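PDB 6GRH: microcin B17-processing protein McbB from Escherichia coli str. K-12 substr. MG1655, which is required to convert the inactive microcin B17 precursor peptide McbA into the active antibiotic. Local coordinates for residues Ile38-Met43 against Ser69-Asp74; Thr27-Tyr32 against Ile81-Ile86; Lys116-Phe121 against Arg249-Thr254; Ile13-Phe18 against Gly55-Tyr60. One frame throughout, in Å; residues are numbered along the deposited sequence. Where two conformers were deposited one is given.

Contact 1 of 4, residues Ile38-Met43 against Ser69-Asp74; sequences ITHEGM and SLIDKD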
# COMPACT_ATOMS: atom_id res chain seq x y z
N ILE B 38 12.38 49.66 -3.34
CA ILE B 38 12.51 50.40 -2.07
C ILE B 38 12.88 51.85 -2.37
O ILE B 38 13.90 52.10 -3.01
CB ILE B 38 13.60 49.80 -1.17
CG1 ILE B 38 13.27 48.36 -0.80
CG2 ILE B 38 13.81 50.64 0.11
CD1 ILE B 38 12.06 48.18 0.09
N THR B 39 12.07 52.80 -1.93
CA THR B 39 12.36 54.22 -2.19
C THR B 39 12.68 55.03 -0.94
O THR B 39 12.85 56.21 -1.04
CB THR B 39 11.19 54.90 -2.93
OG1 THR B 39 9.98 54.70 -2.18
CG2 THR B 39 11.05 54.31 -4.37
N HIS B 40 12.79 54.39 0.21
CA HIS B 40 13.06 55.05 1.48
C HIS B 40 14.45 54.59 1.98
O HIS B 40 14.68 53.39 2.16
CB HIS B 40 11.95 54.64 2.47
CG HIS B 40 11.99 55.36 3.79
ND1 HIS B 40 12.81 54.98 4.82
CD2 HIS B 40 11.25 56.39 4.26
CE1 HIS B 40 12.60 55.77 5.86
NE2 HIS B 40 11.65 56.63 5.55
N GLU B 41 15.37 55.54 2.17
CA GLU B 41 16.76 55.25 2.60
C GLU B 41 16.83 54.57 3.96
O GLU B 41 17.57 53.61 4.11
CB GLU B 41 17.62 56.54 2.66
CG GLU B 41 17.97 57.15 1.32
CD GLU B 41 18.70 56.20 0.37
OE1 GLU B 41 19.38 55.23 0.81
OE2 GLU B 41 18.60 56.44 -0.85
N GLY B 42 16.06 55.05 4.93
CA GLY B 42 15.98 54.41 6.24
C GLY B 42 15.58 52.94 6.21
O GLY B 42 16.16 52.10 6.89
N MET B 43 14.59 52.59 5.39
CA MET B 43 14.15 51.21 5.32
C MET B 43 15.22 50.39 4.60
O MET B 43 15.43 49.24 4.95
CB MET B 43 12.80 51.09 4.64
CG MET B 43 12.25 49.68 4.60
SD MET B 43 12.01 48.83 6.18
CE MET B 43 10.57 49.72 6.80
N SER B 69 16.66 54.60 11.99
CA SER B 69 16.28 55.02 10.65
C SER B 69 15.04 55.91 10.63
O SER B 69 14.51 56.16 9.56
CB SER B 69 16.05 53.79 9.78
OG SER B 69 17.29 53.22 9.44
N LEU B 70 14.61 56.42 11.80
CA LEU B 70 13.45 57.30 11.94
C LEU B 70 12.15 56.76 11.30
O LEU B 70 11.39 57.51 10.69
CB LEU B 70 13.80 58.68 11.40
CG LEU B 70 14.98 59.39 12.11
CD1 LEU B 70 15.34 60.64 11.32
CD2 LEU B 70 14.63 59.73 13.55
N ILE B 71 11.90 55.48 11.49
CA ILE B 71 10.72 54.80 10.95
C ILE B 71 9.79 54.50 12.12
O ILE B 71 10.25 54.02 13.15
CB ILE B 71 11.13 53.50 10.23
CG1 ILE B 71 11.98 53.85 9.00
CG2 ILE B 71 9.92 52.63 9.83
CD1 ILE B 71 12.61 52.63 8.34
N ASP B 72 8.49 54.78 11.96
CA ASP B 72 7.49 54.37 12.94
C ASP B 72 7.58 52.86 13.16
O ASP B 72 7.58 52.08 12.19
CB ASP B 72 6.08 54.76 12.48
CG ASP B 72 5.00 54.35 13.50
OD1 ASP B 72 4.39 53.28 13.34
OD2 ASP B 72 4.79 55.10 14.48
N LYS B 73 7.68 52.43 14.43
CA LYS B 73 7.88 51.00 14.73
C LYS B 73 6.76 50.10 14.21
O LYS B 73 7.04 49.07 13.59
CB LYS B 73 8.04 50.76 16.23
CG LYS B 73 9.34 51.27 16.80
CD LYS B 73 9.33 51.11 18.32
CE LYS B 73 9.94 52.27 19.08
NZ LYS B 73 9.36 53.61 18.75
N ASP B 74 5.51 50.47 14.50
CA ASP B 74 4.33 49.71 14.02
C ASP B 74 4.25 49.63 12.48
O ASP B 74 4.01 48.55 11.93
CB ASP B 74 3.02 50.33 14.56
CG ASP B 74 2.92 50.27 16.07
OD1 ASP B 74 3.07 49.16 16.61
OD2 ASP B 74 2.71 51.33 16.72
O HOH W 1 11.56 58.55 7.67
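I71 reaches over the first turn of helix 41-52. Its CD1 lies against the peptide that joins G42 to M43, 3.7 Å from G42 C. The same methyl meets M43 CE at 3.9 Å, the two side chains crossing at about a right angle; bends in the methionine chain at chi2 (58°) and chi3 (73°) bring its methyl end round to the isoleucine. Further back on I71, CG1 packs 3.7 Å from H40 CE1.

Two ring nitrogens limit how that imidazole can turn. H40 is the N-cap of helix 41-52, and ND1 accepts from M43 N at 3.0 Å in the ring plane, while NE2 bonds to a water that donates to L70 O. G42 has no side chain, and S69 settles directly on its backbone, with 4.5 Å between the two CA atoms. S69 CB rests against the G42 carbonyl, and S69 OG is 3.0 Å from G42 O, although its proton has a second acceptor within reach.

L70 closes helix 59-68 with a Schellman motif, turning I71 back toward helix 41-52, where it also touches V46. M43 continues onto F79 and L80 of helix 73-82, so three helices meet here. Beside them, I38 of strand 34-38 pairs antiparallel with a strand of another protein's chain, consistent with the peptide-binding edge of a winged-helix recognition domain.

Contact 2 of 4, residues Thr27-Tyr32 against Ile81-Ile86; sequences TLLITY and ITTGVI. With EDO (1,2-ethanediol), chain J.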
# COMPACT_ATOMS: atom_id res chain seq x y z
N THR B 27 17.03 50.22 -5.66
CA THR B 27 17.15 49.24 -4.58
C THR B 27 15.92 48.35 -4.57
O THR B 27 14.81 48.84 -4.54
CB THR B 27 17.30 49.95 -3.22
OG1 THR B 27 18.52 50.68 -3.27
CG2 THR B 27 17.41 48.96 -2.08
N LEU B 28 16.15 47.04 -4.61
CA LEU B 28 15.05 46.06 -4.63
C LEU B 28 15.20 45.06 -3.48
O LEU B 28 16.29 44.54 -3.24
CB LEU B 28 15.00 45.31 -5.96
CG LEU B 28 14.90 46.07 -7.27
CD1 LEU B 28 14.74 45.09 -8.43
CD2 LEU B 28 13.75 47.06 -7.31
N LEU B 29 14.08 44.83 -2.81
CA LEU B 29 13.89 43.81 -1.80
C LEU B 29 13.22 42.64 -2.51
O LEU B 29 12.23 42.84 -3.20
CB LEU B 29 12.96 44.32 -0.70
CG LEU B 29 12.48 43.30 0.33
CD1 LEU B 29 13.65 42.77 1.12
CD2 LEU B 29 11.40 43.81 1.25
N ILE B 30 13.76 41.44 -2.34
CA ILE B 30 13.15 40.23 -2.86
C ILE B 30 13.08 39.20 -1.75
O ILE B 30 14.11 38.80 -1.21
CB ILE B 30 13.95 39.64 -4.04
CG1 ILE B 30 14.23 40.72 -5.09
CG2 ILE B 30 13.19 38.47 -4.65
CD1 ILE B 30 15.34 40.36 -6.05
N THR B 31 11.86 38.77 -1.43
CA THR B 31 11.64 37.71 -0.48
C THR B 31 10.92 36.54 -1.14
O THR B 31 10.60 36.58 -2.33
CB THR B 31 10.82 38.20 0.71
OG1 THR B 31 9.42 38.24 0.38
CG2 THR B 31 11.27 39.62 1.14
N TYR B 32 10.62 35.52 -0.35
CA TYR B 32 9.77 34.43 -0.84
C TYR B 32 8.32 34.82 -1.14
O TYR B 32 7.65 34.18 -1.96
CB TYR B 32 9.80 33.29 0.18
CG TYR B 32 11.07 32.47 0.20
CD1 TYR B 32 12.08 32.61 -0.76
CD2 TYR B 32 11.24 31.50 1.16
CE1 TYR B 32 13.22 31.82 -0.73
CE2 TYR B 32 12.38 30.71 1.20
CZ TYR B 32 13.36 30.88 0.24
OH TYR B 32 14.47 30.09 0.27
N ILE B 81 6.69 42.38 8.03
CA ILE B 81 5.92 41.16 8.16
C ILE B 81 5.16 40.86 6.86
O ILE B 81 5.19 39.71 6.38
CB ILE B 81 4.90 41.23 9.33
CG1 ILE B 81 5.64 41.15 10.67
CG2 ILE B 81 3.87 40.09 9.24
CD1 ILE B 81 4.81 41.62 11.85
N THR B 82 4.48 41.86 6.32
CA THR B 82 3.61 41.64 5.16
C THR B 82 4.41 41.30 3.92
O THR B 82 3.97 40.47 3.14
CB THR B 82 2.66 42.82 4.88
OG1 THR B 82 3.42 44.04 4.76
CG2 THR B 82 1.64 42.97 5.98
N THR B 83 5.61 41.88 3.77
CA THR B 83 6.47 41.59 2.61
C THR B 83 7.25 40.29 2.69
O THR B 83 7.82 39.90 1.67
CB THR B 83 7.45 42.75 2.32
OG1 THR B 83 8.31 42.99 3.47
CG2 THR B 83 6.70 44.01 1.95
N GLY B 84 7.31 39.63 3.86
CA GLY B 84 8.01 38.36 4.04
C GLY B 84 9.47 38.46 4.49
O GLY B 84 10.26 37.55 4.22
N VAL B 85 9.83 39.57 5.14
CA VAL B 85 11.18 39.76 5.66
C VAL B 85 11.30 39.12 7.05
O VAL B 85 12.33 38.52 7.37
CB VAL B 85 11.59 41.25 5.74
CG1 VAL B 85 13.02 41.40 6.23
CG2 VAL B 85 11.46 41.93 4.39
N ILE B 86 10.28 39.30 7.88
CA ILE B 86 10.23 38.73 9.22
C ILE B 86 8.87 38.07 9.49
O ILE B 86 7.90 38.34 8.78
CB ILE B 86 10.54 39.76 10.35
CG1 ILE B 86 9.36 40.72 10.58
CG2 ILE B 86 11.82 40.54 10.06
CD1 ILE B 86 9.63 41.81 11.59
C1 EDO J . 17.08 29.37 2.75
O1 EDO J . 15.69 29.12 2.97
C2 EDO J . 17.29 29.51 1.25
O2 EDO J . 18.68 29.39 0.92
O HOH W 2 10.95 35.33 2.78
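T31, near the end of strand 26-31, comes alongside the turn that follows helix 73-82, with its CA 5.8 Å from that of G84. The helix finishes in a Schellman motif at G84, whose positive phi (91°) swings the chain away from the helix axis. Beyond the direct approach, one water joins the two backbones, accepting from Y32 N and donating to G84 O at 2.7 Å.

The central bond is between side chain and backbone: T31 OG1 donates to T83 O at 2.6 Å, in the carbonyl plane. A chi1 of 80° sets this hydroxyl between its own backbone N and carbonyl carbon, from where it also accepts from I33 N and S34 N; the bond to I33 N makes an ST turn just after the strand. T31 CG2 lies against the T83 and G84 carbonyls and comes within 4.0 Å of V85 CG2. L29 CD2 meets the same valine methyl at 3.7 Å and passes 3.9 Å from T83 OG1, a hydroxyl already bonded to F79 O in the helix. V85 in turn packs on L47 and L50 of helix 41-52. At the far end, Y32 OH shares a hydrogen bond of 3.1 Å with O1 of an ethanediol, probably from the crystallisation liquor, which is also hydrogen-bonded to A233 O of the second subunit and to R248.

T83 O takes a second hydroxyl, S34 OG, so a buried carbonyl at the helix end is gripped twice. With two N-H groups directed at T31 OG1, its single proton is left for T83 O.

Contact 3 of 4, residues Lys116-Phe121 against Arg249-Thr254; sequences KCDGVF and RLQELT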
# COMPACT_ATOMS: atom_id res chain seq x y z
N LYS B 116 21.70 28.50 12.82
CA LYS B 116 21.02 29.59 13.54
C LYS B 116 20.26 30.53 12.59
O LYS B 116 19.21 31.04 12.96
CB LYS B 116 22.01 30.40 14.40
CG LYS B 116 22.56 29.62 15.58
CD LYS B 116 23.44 30.50 16.47
CE LYS B 116 23.91 29.77 17.73
NZ LYS B 116 22.83 28.99 18.43
N CYS B 117 20.77 30.73 11.38
CA CYS B 117 20.07 31.60 10.44
C CYS B 117 18.84 30.93 9.80
O CYS B 117 18.13 31.58 9.03
CB CYS B 117 21.02 32.15 9.40
SG CYS B 117 21.60 30.97 8.19
N ASP B 118 18.61 29.64 10.10
CA ASP B 118 17.37 28.94 9.80
C ASP B 118 16.55 28.77 11.08
O ASP B 118 15.58 28.00 11.11
CB ASP B 118 17.71 27.58 9.19
CG ASP B 118 18.69 27.69 8.01
OD1 ASP B 118 18.27 28.10 6.90
OD2 ASP B 118 19.90 27.42 8.19
N GLY B 119 16.94 29.45 12.17
CA GLY B 119 16.24 29.36 13.42
C GLY B 119 16.38 28.06 14.18
O GLY B 119 15.61 27.80 15.10
N VAL B 120 17.40 27.27 13.83
CA VAL B 120 17.64 25.97 14.45
C VAL B 120 18.69 26.09 15.55
O VAL B 120 19.80 26.49 15.27
CB VAL B 120 18.10 24.97 13.38
CG1 VAL B 120 18.57 23.67 14.04
CG2 VAL B 120 16.95 24.69 12.42
N PHE B 121 18.32 25.73 16.78
CA PHE B 121 19.21 25.71 17.95
C PHE B 121 19.76 24.30 18.17
O PHE B 121 19.04 23.41 18.62
CB PHE B 121 18.45 26.19 19.19
CG PHE B 121 19.27 26.22 20.49
CD1 PHE B 121 20.67 26.36 20.51
CD2 PHE B 121 18.60 26.16 21.73
CE1 PHE B 121 21.37 26.41 21.71
CE2 PHE B 121 19.30 26.20 22.93
CZ PHE B 121 20.69 26.33 22.93
N ARG B 249 14.83 19.16 7.96
CA ARG B 249 14.03 18.42 8.89
C ARG B 249 14.05 19.02 10.30
O ARG B 249 13.00 19.17 10.94
CB ARG B 249 14.42 16.92 8.85
CG ARG B 249 13.51 16.05 9.69
CD ARG B 249 12.15 15.91 9.04
NE ARG B 249 11.29 15.09 9.86
CZ ARG B 249 10.07 15.41 10.29
NH1 ARG B 249 9.46 16.55 9.95
NH2 ARG B 249 9.43 14.53 11.07
N LEU B 250 15.21 19.38 10.79
CA LEU B 250 15.31 20.07 12.07
C LEU B 250 14.57 21.38 12.06
O LEU B 250 13.91 21.76 13.04
CB LEU B 250 16.78 20.32 12.46
CG LEU B 250 17.53 19.22 13.20
CD1 LEU B 250 18.99 19.62 13.33
CD2 LEU B 250 16.91 18.91 14.57
N GLN B 251 14.70 22.10 10.94
CA GLN B 251 14.00 23.36 10.75
C GLN B 251 12.48 23.18 10.83
O GLN B 251 11.82 23.94 11.56
CB GLN B 251 14.43 24.02 9.46
CG GLN B 251 13.80 25.38 9.21
CD GLN B 251 14.44 26.12 8.06
OE1 GLN B 251 15.34 25.61 7.39
NE2 GLN B 251 14.04 27.36 7.89
N GLU B 252 11.94 22.14 10.17
CA GLU B 252 10.52 21.84 10.25
C GLU B 252 10.05 21.64 11.67
O GLU B 252 8.97 22.12 12.04
CB GLU B 252 10.15 20.55 9.49
CG GLU B 252 10.17 20.66 8.00
CD GLU B 252 10.09 19.29 7.30
OE1 GLU B 252 9.80 18.26 7.95
OE2 GLU B 252 10.33 19.28 6.07
N LEU B 253 10.84 20.91 12.44
CA LEU B 253 10.47 20.49 13.79
C LEU B 253 10.69 21.56 14.85
O LEU B 253 9.84 21.71 15.73
CB LEU B 253 11.24 19.23 14.19
CG LEU B 253 10.86 17.96 13.39
CD1 LEU B 253 11.92 16.89 13.57
CD2 LEU B 253 9.50 17.44 13.82
N THR B 254 11.82 22.26 14.78
CA THR B 254 12.26 23.17 15.85
C THR B 254 12.68 24.56 15.39
O THR B 254 12.99 25.40 16.22
CB THR B 254 13.48 22.60 16.64
OG1 THR B 254 14.63 22.49 15.76
CG2 THR B 254 13.14 21.24 17.23
O HOH W 3 15.94 29.10 6.23
O HOH W 4 15.57 25.45 17.35
O HOH W 5 16.57 22.60 17.77
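V120 lies over the last turns of helix 236-254 and sets both methyls on it. CG2 rests on the backbone of Q251, 3.6 Å from Q251 CA, whereas CG1, anti to the valine N (chi1 171°), meets L250 CB at 4.1 Å. The extended Q251 chain crosses D118 at about a right angle: Q251 OE1 lies 3.6 Å from D118 CB, and the amide and carboxylate planes are turned 52° apart. The amide is fixed from outside, OE1 accepting from R248 NH1 and NE2 donating to T256 O.

No direct hydrogen bond joins the two segments; waters do that work. One donates to D118 OD1 at 2.6 Å and accepts from Q251 NE2. Another gathers G119 O, F121 N and T254 O, holding two carbonyls 3.7 Å apart (G119 O to T254 O). A third donates to F121 O and to T254 OG1, the hydroxyl that itself donates to L250 O at 2.9 Å from above the carbonyl plane.

Helix 111-115 ends in a Schellman motif at G119, which turns V120 onto helix 236-254. W115 from that short helix touches both V120 and L250. Farther in, L250 reaches S98 of strand 97-102 and L140 and W142 of strand 139-144, so the helix end is set against the mixed sheet, while E252 O is bonded to R41 of McbC.

Contact 4 of 4, residues Ile13-Phe18 against Gly55-Tyr60; sequences INILPF and GIISEY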
# COMPACT_ATOMS: atom_id res chain seq x y z
N ILE B 13 10.95 37.10 17.04
CA ILE B 13 11.00 37.61 15.67
C ILE B 13 12.00 36.79 14.87
O ILE B 13 13.16 36.75 15.21
CB ILE B 13 11.40 39.10 15.62
CG1 ILE B 13 10.48 39.94 16.51
CG2 ILE B 13 11.37 39.62 14.18
CD1 ILE B 13 9.07 40.10 15.98
N ASN B 14 11.51 36.16 13.81
CA ASN B 14 12.33 35.32 12.90
C ASN B 14 12.59 36.11 11.64
O ASN B 14 11.67 36.69 11.10
CB ASN B 14 11.58 34.03 12.53
CG ASN B 14 11.04 33.31 13.74
OD1 ASN B 14 9.82 33.21 13.94
ND2 ASN B 14 11.93 32.91 14.60
N ILE B 15 13.85 36.15 11.21
CA ILE B 15 14.23 36.78 9.93
C ILE B 15 14.17 35.70 8.85
O ILE B 15 14.80 34.65 8.97
CB ILE B 15 15.62 37.46 10.00
CG1 ILE B 15 15.62 38.51 11.11
CG2 ILE B 15 15.99 38.14 8.70
CD1 ILE B 15 16.99 39.07 11.41
N LEU B 16 13.40 35.97 7.80
CA LEU B 16 13.12 34.99 6.75
C LEU B 16 14.10 35.18 5.61
O LEU B 16 14.84 36.14 5.61
CB LEU B 16 11.66 35.12 6.28
CG LEU B 16 10.62 35.00 7.38
CD1 LEU B 16 9.23 35.45 6.93
CD2 LEU B 16 10.56 33.57 7.90
N PRO B 17 14.14 34.25 4.65
CA PRO B 17 15.07 34.46 3.53
C PRO B 17 14.71 35.65 2.64
O PRO B 17 13.56 35.77 2.21
CB PRO B 17 14.97 33.15 2.72
CG PRO B 17 14.48 32.15 3.72
CD PRO B 17 13.50 32.93 4.56
N PHE B 18 15.69 36.50 2.36
CA PHE B 18 15.49 37.60 1.42
C PHE B 18 16.81 38.13 0.92
O PHE B 18 17.86 37.82 1.50
CB PHE B 18 14.67 38.73 2.06
CG PHE B 18 15.42 39.52 3.10
CD1 PHE B 18 15.55 39.06 4.39
CD2 PHE B 18 16.01 40.73 2.77
CE1 PHE B 18 16.23 39.79 5.35
CE2 PHE B 18 16.68 41.47 3.72
CZ PHE B 18 16.80 41.00 5.01
N GLY B 55 18.89 34.60 11.59
CA GLY B 55 17.67 34.02 12.13
C GLY B 55 16.94 34.96 13.07
O GLY B 55 16.23 35.85 12.62
N ILE B 56 17.14 34.79 14.37
CA ILE B 56 16.21 35.39 15.34
C ILE B 56 16.78 36.75 15.76
O ILE B 56 17.98 36.89 15.91
CB ILE B 56 16.02 34.46 16.57
CG1 ILE B 56 14.96 33.38 16.30
CG2 ILE B 56 15.61 35.24 17.83
CD1 ILE B 56 15.32 32.41 15.20
N ILE B 57 15.91 37.74 15.94
CA ILE B 57 16.35 39.06 16.46
C ILE B 57 15.43 39.46 17.58
O ILE B 57 14.22 39.27 17.50
CB ILE B 57 16.38 40.15 15.36
CG1 ILE B 57 17.05 41.43 15.87
CG2 ILE B 57 14.99 40.44 14.81
CD1 ILE B 57 17.06 42.56 14.86
N SER B 58 16.01 40.02 18.64
CA SER B 58 15.22 40.54 19.73
C SER B 58 14.36 41.69 19.21
O SER B 58 14.86 42.55 18.48
CB SER B 58 16.15 41.07 20.82
OG SER B 58 15.44 41.93 21.68
N GLU B 59 13.09 41.71 19.60
CA GLU B 59 12.22 42.83 19.25
C GLU B 59 12.76 44.18 19.71
O GLU B 59 12.53 45.20 19.04
CB GLU B 59 10.77 42.60 19.74
CG GLU B 59 9.77 43.64 19.23
CD GLU B 59 8.35 43.10 19.02
OE1 GLU B 59 7.98 42.06 19.62
OE2 GLU B 59 7.59 43.73 18.23
N TYR B 60 13.48 44.19 20.84
CA TYR B 60 14.13 45.39 21.32
C TYR B 60 15.13 45.95 20.30
O TYR B 60 15.16 47.16 20.07
CB TYR B 60 14.82 45.14 22.67
CG TYR B 60 13.90 44.95 23.86
CD1 TYR B 60 12.81 45.79 24.08
CD2 TYR B 60 14.14 43.94 24.80
CE1 TYR B 60 11.98 45.62 25.18
CE2 TYR B 60 13.32 43.77 25.90
CZ TYR B 60 12.24 44.61 26.09
OH TYR B 60 11.43 44.43 27.19
O HOH W 6 12.88 37.70 19.00
O HOH W 7 17.67 34.51 8.44
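The amide of N14 lies beside I56, the two side chains pointing the same way, with ND2 3.5 Å from I56 CD1. CG stands anti to the asparagine's carbonyl carbon (chi1 -50°), which carries the amide alongside I56; its OD1 is hydrogen-bonded to the hydroxyl of T89. Further along the strand, the F18 ring carries I15 CG2 and L16 O at its edge, in plane. Two backbone bonds cross between the segments: I57 N donates to I13 O at 3.0 Å and I15 N to G55 O at 2.8 Å.

Strand 56-57, only weakly bonded, runs antiparallel to strand 13-23, which also pairs with strands 26-31 and 86-88 in the sheet of the N-terminal domain. N14 and I56 form a non-hydrogen-bonded pair, their CA atoms 4.6 Å apart and their side chains on one face; I13 and I57 occupy the other. Where I13 N and I57 O face each other, a water stands between the strands, accepting from I13 N and donating to I57 O at 2.6 Å.

On the I13 face the contacts are aliphatic. I13 CG2 meets I57 CG2 at 3.8 Å, and I15 CD1 lies 4.1 Å from I57 CB, with L50 of helix 41-52 touching both I15 and I57. I15 is pressed close to the backbone it bonds, its CB 3.1 Å from G55 O. S58 is the N-cap of helix 59-68, and the next residue, E59, lays CB against I13 CG1 while its carboxylate forms a salt bridge with K77.

Contacts 1, 2 and 4 belong to one small N-terminal domain. Contacts 1 and 2, with centres 14 Å apart, share helix 73-82 and meet where I38 N approaches T27 O at 2.8 Å. Contact 2 joins contact 4, centred 12 Å away, through V85 O and L16 N, also 2.8 Å apart. Contact 3 lies beyond this domain, yet touches contact 4: G119 CA is 3.7 Å from I56 CD1, linking the domain to the part built on the mixed sheet. Contacts 1 and 3 are farthest apart, about 29 Å between centres. None of the four supplies a ligand to the zinc ion, which is held by C192, C195, C290 and C292.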